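DynF (Micromonospora chersina, PDB 6UBL) is of unknown function but probably binds a hydrophobic ligand in its beta barrel, where palmitic acid is found, within the dynemicin biosynthesis pathway. Local coordinates at residues A[144-156]-A[179-193]. Numbering follows the deposited sequence.
Sequences LGLKLMNREPIIL and MPLLDVNDPDGQPVA. With PLM (palmitic acid), chain C.
Asp188 OD1 is gripped by both terminal nitrogens of Arg151, NH2 at 2.9 Å and NH1 at 3.0 Å, in an end-on salt bridge. The oxygen lies almost in the guanidinium plane, yet the two planes stand 66° apart: NH1 meets OD1 nearly along its C-O bond, whereas NH2 arrives from above the carboxylate. An arm extended from CG to NE carries the guanidinium there, crossing Leu182, whose CD1 packs 3.7 Å from Arg151 CG, while Pro187 O sits over one guanidinium face without bonding. Ser1 of the second subunit also bonds Asp188 OD1, and Gly10 O of that subunit takes Arg151 NH1.

On the N-terminal side of Arg151, strand 146-149 pairs antiparallel with 179-183. Met149 and Leu182 exchange both backbone bonds, Leu182 N reaching Met149 O at 2.7 Å, and Val184 N continues to Lys147 O. The side chains of Leu148 and Leu181 cross at about a right angle, CD1 of the first 4.0 Å from CB of the second. Within the loop after strand 146-149, Asn150 ND2 donates to Glu152 O (2.8 Å, N-H...O 168°); the same amide also bonds the backbone of strand 129-141, OD1 accepting from Ala137 N and ND2 donating to Val135 O.

Farther along, Leu156 and Ile154 touch the palmitic acid chain. The contact thus joins an apolar, lipid-contacting barrel wall to a charged outer patch, where the shared carboxylate oxygen ties the intrachain salt bridge to the dimer interface.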
ATOM      1  N   LEU A 144      12.237  -4.345  23.594  1.00 41.14           N
ATOM      2  CA  LEU A 144      12.742  -3.046  23.177  1.00 42.75           C
ATOM      3  C   LEU A 144      11.970  -1.885  23.787  1.00 41.39           C
ATOM      4  O   LEU A 144      12.292  -0.725  23.506  1.00 43.73           O
ATOM      5  CB  LEU A 144      12.683  -2.944  21.654  1.00 47.34           C
ATOM      6  CG  LEU A 144      13.270  -4.125  20.889  1.00 50.73           C
ATOM      7  CD1 LEU A 144      13.289  -3.765  19.407  1.00 48.32           C
ATOM      8  CD2 LEU A 144      14.658  -4.468  21.375  1.00 56.83           C
ATOM      9  N   GLY A 145      10.966  -2.169  24.612  1.00 39.43           N
ATOM     10  CA  GLY A 145      10.144  -1.124  25.188  1.00 40.04           C
ATOM     11  C   GLY A 145       9.334  -0.352  24.173  1.00 39.99           C
ATOM     12  O   GLY A 145       8.978   0.802  24.423  1.00 42.30           O
ATOM     13  N   LEU A 146       8.998  -0.979  23.050  1.00 40.53           N
ATOM     14  CA  LEU A 146       8.373  -0.305  21.929  1.00 39.50           C
ATOM     15  C   LEU A 146       7.156  -1.073  21.439  1.00 33.45           C
ATOM     16  O   LEU A 146       7.105  -2.306  21.517  1.00 32.60           O
ATOM     17  CB  LEU A 146       9.338  -0.276  20.740  1.00 45.46           C
ATOM     18  CG  LEU A 146      10.550   0.635  20.652  1.00 52.81           C
ATOM     19  CD1 LEU A 146      11.461   0.151  19.542  1.00 49.16           C
ATOM     20  CD2 LEU A 146      10.056   2.035  20.356  1.00 62.36           C
ATOM     21  N   LYS A 147       6.191  -0.323  20.905  1.00 29.50           N
ATOM     22  CA  LYS A 147       5.134  -0.856  20.060  1.00 26.32           C
ATOM     23  C   LYS A 147       5.205  -0.085  18.750  1.00 25.97           C
ATOM     24  O   LYS A 147       5.303   1.147  18.761  1.00 25.97           O
ATOM     25  CB  LYS A 147       3.740  -0.643  20.672  1.00 32.95           C
ATOM     26  CG  LYS A 147       3.339  -1.707  21.677  1.00 42.99           C
ATOM     27  CD  LYS A 147       1.878  -1.572  22.083  1.00 48.74           C
ATOM     28  CE  LYS A 147       1.685  -2.082  23.502  1.00 59.86           C
ATOM     29  NZ  LYS A 147       0.284  -1.942  23.986  1.00 68.96           N
ATOM     30  N   LEU A 148       5.171  -0.795  17.630  1.00 24.99           N
ATOM     31  CA  LEU A 148       5.263  -0.163  16.322  1.00 24.25           C
ATOM     32  C   LEU A 148       3.966  -0.349  15.548  1.00 23.53           C
ATOM     33  O   LEU A 148       3.200  -1.283  15.797  1.00 25.51           O
ATOM     34  CB  LEU A 148       6.425  -0.749  15.511  1.00 25.43           C
ATOM     35  CG  LEU A 148       7.790  -0.791  16.207  1.00 26.97           C
ATOM     36  CD1 LEU A 148       8.853  -1.314  15.272  1.00 29.93           C
ATOM     37  CD2 LEU A 148       8.122   0.610  16.714  1.00 27.41           C
ATOM     38  N   MET A 149       3.726   0.565  14.615  0.50 23.22           N
ATOM     39  CA  MET A 149       2.558   0.504  13.755  0.50 23.80           C
ATOM     40  C   MET A 149       2.962   0.901  12.345  0.50 22.46           C
ATOM     41  O   MET A 149       4.024   1.482  12.121  0.50 22.66           O
ATOM     42  CB  MET A 149       1.466   1.464  14.234  0.50 25.23           C
ATOM     43  CG  MET A 149       1.972   2.869  14.504  0.50 24.98           C
ATOM     44  SD  MET A 149       0.636   4.056  14.742  0.50 31.52           S
ATOM     45  CE  MET A 149      -0.047   4.087  13.088  0.50 28.58           C
ATOM     46  N   ASN A 150       2.087   0.601  11.394  1.00 24.07           N
ATOM     47  CA  ASN A 150       2.260   1.014  10.007  1.00 21.97           C
ATOM     48  C   ASN A 150       1.143   1.974   9.613  1.00 26.20           C
ATOM     49  O   ASN A 150      -0.030   1.739   9.912  1.00 25.28           O
ATOM     50  CB  ASN A 150       2.301  -0.192   9.069  1.00 21.41           C
ATOM     51  CG  ASN A 150       1.057  -1.059   9.162  1.00 24.37           C
ATOM     52  OD1 ASN A 150       0.705  -1.541  10.234  1.00 23.59           O
ATOM     53  ND2 ASN A 150       0.389  -1.270   8.023  1.00 22.69           N
ATOM     54  N   ARG A 151       1.519   3.060   8.943  1.00 23.12           N
ATOM     55  CA  ARG A 151       0.560   3.963   8.315  1.00 22.74           C
ATOM     56  C   ARG A 151       0.229   3.549   6.892  1.00 26.37           C
ATOM     57  O   ARG A 151      -0.908   3.739   6.433  1.00 27.19           O
ATOM     58  CB  ARG A 151       1.101   5.395   8.305  1.00 24.29           C
ATOM     59  CG  ARG A 151       0.901   6.139   9.617  1.00 23.05           C
ATOM     60  CD  ARG A 151       1.341   7.595   9.562  1.00 21.91           C
ATOM     61  NE  ARG A 151       0.951   8.285  10.793  1.00 24.97           N
ATOM     62  CZ  ARG A 151       1.387   9.482  11.170  1.00 24.68           C
ATOM     63  NH1 ARG A 151       2.226  10.165  10.400  1.00 24.71           N
ATOM     64  NH2 ARG A 151       0.962  10.013  12.306  1.00 25.29           N
ATOM     65  N   GLU A 152       1.203   3.022   6.188  1.00 24.30           N
ATOM     66  CA  GLU A 152       0.984   2.423   4.890  1.00 25.11           C
ATOM     67  C   GLU A 152       0.473   1.007   5.101  1.00 23.93           C
ATOM     68  O   GLU A 152       1.143   0.215   5.780  1.00 24.09           O
ATOM     69  CB  GLU A 152       2.359   2.395   4.241  1.00 28.50           C
ATOM     70  CG  GLU A 152       2.458   1.862   2.877  1.00 31.37           C
ATOM     71  CD  GLU A 152       3.882   1.971   2.390  1.00 29.05           C
ATOM     72  OE1 GLU A 152       4.556   2.979   2.709  1.00 26.05           O
ATOM     73  OE2 GLU A 152       4.333   1.042   1.708  1.00 27.66           O
ATOM     74  N   PRO A 153      -0.680   0.639   4.545  1.00 22.54           N
ATOM     75  CA  PRO A 153      -1.207  -0.701   4.810  1.00 21.51           C
ATOM     76  C   PRO A 153      -0.287  -1.775   4.248  1.00 22.41           C
ATOM     77  O   PRO A 153       0.289  -1.627   3.160  1.00 23.65           O
ATOM     78  CB  PRO A 153      -2.570  -0.700   4.105  1.00 24.66           C
ATOM     79  CG  PRO A 153      -2.461   0.340   3.047  1.00 27.89           C
ATOM     80  CD  PRO A 153      -1.519   1.384   3.590  1.00 24.44           C
ATOM     81  N   ILE A 154      -0.154  -2.866   5.003  1.00 21.05           N
ATOM     82  CA  ILE A 154       0.564  -4.045   4.535  1.00 21.08           C
ATOM     83  C   ILE A 154      -0.366  -4.815   3.607  1.00 22.11           C
ATOM     84  O   ILE A 154      -1.453  -5.238   4.017  1.00 21.99           O
ATOM     85  CB  ILE A 154       1.026  -4.914   5.713  1.00 24.76           C
ATOM     86  CG1 ILE A 154       1.971  -4.133   6.617  1.00 28.26           C
ATOM     87  CG2 ILE A 154       1.698  -6.179   5.181  1.00 24.72           C
ATOM     88  CD1 ILE A 154       2.120  -4.711   8.011  1.00 30.83           C
ATOM     89  N   ILE A 155       0.061  -4.993   2.361  1.00 21.05           N
ATOM     90  CA  ILE A 155      -0.749  -5.642   1.342  1.00 21.09           C
ATOM     91  C   ILE A 155      -0.397  -7.126   1.349  1.00 21.77           C
ATOM     92  O   ILE A 155       0.749  -7.507   1.066  1.00 24.22           O
ATOM     93  CB  ILE A 155      -0.486  -5.027  -0.037  1.00 21.14           C
ATOM     94  CG1 ILE A 155      -0.817  -3.523  -0.047  1.00 21.71           C
ATOM     95  CG2 ILE A 155      -1.238  -5.809  -1.112  1.00 24.04           C
ATOM     96  CD1 ILE A 155      -2.199  -3.134   0.424  1.00 23.77           C
ATOM     97  N   LEU A 156      -1.373  -7.970   1.690  1.00 22.30           N
ATOM     98  CA  LEU A 156      -1.165  -9.411   1.811  1.00 22.28           C
ATOM     99  C   LEU A 156      -2.007 -10.108   0.753  1.00 22.57           C
ATOM    100  O   LEU A 156      -3.196  -9.814   0.608  1.00 22.64           O
ATOM    101  CB  LEU A 156      -1.594  -9.896   3.196  1.00 24.36           C
ATOM    102  CG  LEU A 156      -0.787  -9.205   4.294  1.00 29.20           C
ATOM    103  CD1 LEU A 156      -1.552  -9.133   5.589  1.00 41.24           C
ATOM    104  CD2 LEU A 156       0.536  -9.935   4.501  1.00 26.67           C
ATOM    105  N   MET A 179       8.965  -1.351   4.133  0.81 20.60           N
ATOM    106  CA  MET A 179       7.688  -0.848   4.656  0.81 24.64           C
ATOM    107  C   MET A 179       7.993  -0.176   5.989  0.81 21.61           C
ATOM    108  O   MET A 179       8.453  -0.861   6.931  0.81 24.23           O
ATOM    109  CB  MET A 179       6.726  -2.031   4.864  0.81 25.03           C
ATOM    110  CG  MET A 179       5.739  -1.890   6.022  0.81 29.61           C
ATOM    111  SD  MET A 179       4.377  -0.767   5.639  0.81 25.63           S
ATOM    112  CE  MET A 179       3.640  -1.572   4.216  0.81 30.54           C
ATOM    113  N   PRO A 180       7.738   1.128   6.147  1.00 20.96           N
ATOM    114  CA  PRO A 180       8.083   1.795   7.411  1.00 21.12           C
ATOM    115  C   PRO A 180       7.229   1.321   8.586  1.00 21.02           C
ATOM    116  O   PRO A 180       6.020   1.121   8.468  1.00 22.47           O
ATOM    117  CB  PRO A 180       7.840   3.283   7.121  1.00 23.35           C
ATOM    118  CG  PRO A 180       7.696   3.400   5.629  1.00 25.25           C
ATOM    119  CD  PRO A 180       7.167   2.070   5.161  1.00 23.55           C
ATOM    120  N   LEU A 181       7.880   1.140   9.730  1.00 21.22           N
ATOM    121  CA  LEU A 181       7.233   0.853  11.004  1.00 22.40           C
ATOM    122  C   LEU A 181       7.545   1.968  11.988  1.00 21.74           C
ATOM    123  O   LEU A 181       8.709   2.313  12.186  1.00 23.07           O
ATOM    124  CB  LEU A 181       7.671  -0.503  11.557  1.00 22.68           C
ATOM    125  CG  LEU A 181       7.361  -1.694  10.645  1.00 23.71           C
ATOM    126  CD1 LEU A 181       7.904  -2.975  11.269  1.00 25.18           C
ATOM    127  CD2 LEU A 181       5.868  -1.824  10.360  1.00 23.02           C
ATOM    128  N   LEU A 182       6.501   2.551  12.563  1.00 23.76           N
ATOM    129  CA  LEU A 182       6.582   3.771  13.354  1.00 23.09           C
ATOM    130  C   LEU A 182       6.292   3.488  14.822  1.00 22.64           C
ATOM    131  O   LEU A 182       5.458   2.640  15.150  1.00 25.23           O
ATOM    132  CB  LEU A 182       5.533   4.773  12.848  1.00 23.07           C
ATOM    133  CG  LEU A 182       5.538   5.017  11.335  1.00 26.02           C
ATOM    134  CD1 LEU A 182       4.370   5.884  10.904  1.00 26.58           C
ATOM    135  CD2 LEU A 182       6.866   5.641  10.953  1.00 32.59           C
ATOM    136  N   ASP A 183       6.989   4.204  15.700  1.00 23.44           N
ATOM    137  CA  ASP A 183       6.693   4.148  17.132  1.00 26.09           C
ATOM    138  C   ASP A 183       5.282   4.685  17.366  1.00 25.42           C
ATOM    139  O   ASP A 183       4.950   5.792  16.931  1.00 26.86           O
ATOM    140  CB  ASP A 183       7.715   5.020  17.869  1.00 27.25           C
ATOM    141  CG  ASP A 183       7.651   4.892  19.386  1.00 31.55           C
ATOM    142  OD1 ASP A 183       6.632   4.429  19.943  1.00 28.98           O
ATOM    143  OD2 ASP A 183       8.641   5.296  20.032  1.00 33.03           O
ATOM    144  N   VAL A 184       4.440   3.891  18.036  1.00 26.52           N
ATOM    145  CA  VAL A 184       3.075   4.338  18.310  1.00 29.15           C
ATOM    146  C   VAL A 184       3.083   5.636  19.102  1.00 27.48           C
ATOM    147  O   VAL A 184       2.134   6.426  19.023  1.00 27.95           O
ATOM    148  CB  VAL A 184       2.249   3.247  19.029  1.00 30.41           C
ATOM    149  CG1 VAL A 184       2.029   2.044  18.133  1.00 29.40           C
ATOM    150  CG2 VAL A 184       2.921   2.844  20.337  1.00 35.38           C
ATOM    151  N   ASN A 185       4.130   5.870  19.883  1.00 27.07           N
ATOM    152  CA  ASN A 185       4.261   7.097  20.653  1.00 30.49           C
ATOM    153  C   ASN A 185       4.913   8.242  19.881  1.00 31.87           C
ATOM    154  O   ASN A 185       5.027   9.345  20.426  1.00 32.17           O
ATOM    155  CB  ASN A 185       5.081   6.828  21.915  1.00 36.43           C
ATOM    156  CG  ASN A 185       4.377   5.902  22.877  1.00 46.83           C
ATOM    157  OD1 ASN A 185       3.156   5.951  23.021  1.00 45.73           O
ATOM    158  ND2 ASN A 185       5.147   5.056  23.552  1.00 57.36           N
ATOM    159  N   ASP A 186       5.356   8.023  18.646  1.00 29.14           N
ATOM    160  CA  ASP A 186       5.957   9.095  17.856  1.00 29.19           C
ATOM    161  C   ASP A 186       5.642   8.812  16.389  1.00 26.64           C
ATOM    162  O   ASP A 186       6.557   8.636  15.572  1.00 27.24           O
ATOM    163  CB  ASP A 186       7.461   9.178  18.116  1.00 32.68           C
ATOM    164  CG  ASP A 186       8.118  10.384  17.455  1.00 36.59           C
ATOM    165  OD1 ASP A 186       7.442  11.399  17.180  1.00 37.97           O
ATOM    166  OD2 ASP A 186       9.340  10.319  17.219  1.00 39.55           O
ATOM    167  N   PRO A 187       4.354   8.749  16.026  1.00 24.66           N
ATOM    168  CA  PRO A 187       3.992   8.291  14.674  1.00 24.68           C
ATOM    169  C   PRO A 187       4.324   9.297  13.590  1.00 25.48           C
ATOM    170  O   PRO A 187       4.370   8.908  12.415  1.00 24.48           O
ATOM    171  CB  PRO A 187       2.477   8.047  14.771  1.00 28.40           C
ATOM    172  CG  PRO A 187       2.027   8.977  15.846  1.00 30.71           C
ATOM    173  CD  PRO A 187       3.161   9.029  16.852  1.00 30.86           C
ATOM    174  N   ASP A 188       4.558  10.568  13.936  1.00 24.94           N
ATOM    175  CA  ASP A 188       5.042  11.534  12.959  1.00 26.36           C
ATOM    176  C   ASP A 188       6.566  11.571  12.899  1.00 25.96           C
ATOM    177  O   ASP A 188       7.127  12.437  12.211  1.00 25.54           O
ATOM    178  CB  ASP A 188       4.595  12.963  13.299  1.00 25.55           C
ATOM    179  CG  ASP A 188       3.124  13.236  13.016  1.00 26.96           C
ATOM    180  OD1 ASP A 188       2.469  12.507  12.255  1.00 24.61           O
ATOM    181  OD2 ASP A 188       2.623  14.253  13.550  1.00 29.28           O
ATOM    182  N   GLY A 189       7.249  10.681  13.631  1.00 25.39           N
ATOM    183  CA  GLY A 189       8.695  10.674  13.661  1.00 25.50           C
ATOM    184  C   GLY A 189       9.291   9.819  12.561  1.00 24.25           C
ATOM    185  O   GLY A 189       8.597   9.279  11.701  1.00 24.24           O
ATOM    186  N   GLN A 190      10.618   9.711  12.584  1.00 26.76           N
ATOM    187  CA  GLN A 190      11.272   8.798  11.660  1.00 26.54           C
ATOM    188  C   GLN A 190      10.853   7.367  11.985  1.00 23.83           C
ATOM    189  O   GLN A 190      10.619   7.030  13.151  1.00 26.46           O
ATOM    190  CB  GLN A 190      12.796   8.894  11.776  1.00 34.55           C
ATOM    191  CG  GLN A 190      13.403  10.171  11.230  1.00 54.88           C
ATOM    192  CD  GLN A 190      14.854  10.007  10.801  1.00 71.55           C
ATOM    193  OE1 GLN A 190      15.285   8.920  10.405  1.00 75.64           O
ATOM    194  NE2 GLN A 190      15.611  11.094  10.870  1.00 76.29           N
ATOM    195  N   PRO A 191      10.771   6.498  10.982  1.00 22.94           N
ATOM    196  CA  PRO A 191      10.533   5.079  11.269  1.00 22.90           C
ATOM    197  C   PRO A 191      11.596   4.516  12.200  1.00 24.25           C
ATOM    198  O   PRO A 191      12.757   4.923  12.167  1.00 24.27           O
ATOM    199  CB  PRO A 191      10.575   4.417   9.881  1.00 24.49           C
ATOM    200  CG  PRO A 191      10.157   5.534   8.940  1.00 23.58           C
ATOM    201  CD  PRO A 191      10.789   6.772   9.532  1.00 24.40           C
ATOM    202  N   VAL A 192      11.162   3.617  13.082  1.00 23.06           N
ATOM    203  CA  VAL A 192      12.075   2.903  13.971  1.00 24.27           C
ATOM    204  C   VAL A 192      12.677   1.687  13.288  1.00 23.81           C
ATOM    205  O   VAL A 192      13.814   1.310  13.578  1.00 26.37           O
ATOM    206  CB  VAL A 192      11.306   2.480  15.238  1.00 26.75           C
ATOM    207  CG1 VAL A 192      12.167   1.573  16.113  1.00 30.21           C
ATOM    208  CG2 VAL A 192      10.819   3.693  15.997  1.00 30.23           C
ATOM    209  N   ALA A 193      11.920   1.060  12.402  1.00 24.80           N
ATOM    210  CA  ALA A 193      12.338  -0.152  11.720  1.00 25.97           C
ATOM    211  C   ALA A 193      11.561  -0.235  10.418  1.00 23.66           C
ATOM    212  O   ALA A 193      10.618   0.529  10.183  1.00 24.00           O
ATOM    213  CB  ALA A 193      12.087  -1.389  12.587  1.00 25.66           C
TER
HETATM  214  C1  PLM C 301     -11.429 -15.736   3.894  1.00 26.72           C
HETATM  215  O1  PLM C 301     -11.588 -15.814   5.189  1.00 27.89           O
HETATM  216  O2  PLM C 301     -12.130 -16.311   3.101  1.00 28.65           O
HETATM  217  C2  PLM C 301     -10.273 -14.882   3.480  1.00 30.96           C
HETATM  218  C3  PLM C 301      -8.969 -15.161   4.181  1.00 33.20           C
HETATM  219  C4  PLM C 301      -7.923 -14.251   3.614  1.00 38.34           C
HETATM  220  C5  PLM C 301      -6.850 -13.863   4.562  1.00 39.44           C
HETATM  221  C6  PLM C 301      -5.888 -12.873   3.950  1.00 47.12           C
HETATM  222  C7  PLM C 301      -4.465 -13.210   4.300  1.00 56.47           C
HETATM  223  C8  PLM C 301      -4.282 -13.465   5.776  1.00 61.11           C
HETATM  224  C9  PLM C 301      -4.575 -12.270   6.641  1.00 62.79           C
HETATM  225  CA  PLM C 301      -3.336 -11.470   6.935  1.00 66.98           C
HETATM  226  CB  PLM C 301      -2.487 -12.124   8.007  1.00 67.92           C
HETATM  227  CC  PLM C 301      -1.884 -11.116   8.939  1.00 64.69           C
HETATM  228  CD  PLM C 301      -0.403 -10.908   8.779  1.00 57.49           C
HETATM  229  CE  PLM C 301      -0.008  -9.513   9.188  1.00 50.83           C
HETATM  230  CF  PLM C 301       1.434  -9.331   9.550  1.00 50.35           C
HETATM  231  CG  PLM C 301       1.731  -7.933   9.960  1.00 51.13           C
HETATM  232  O   HOH W   1       7.277   3.187  24.115  1.00 52.22           O
HETATM  233  O   HOH W   2       6.336   2.569  21.803  1.00 33.66           O
HETATM  234  O   HOH W   3       3.976   2.825   7.581  1.00 25.58           O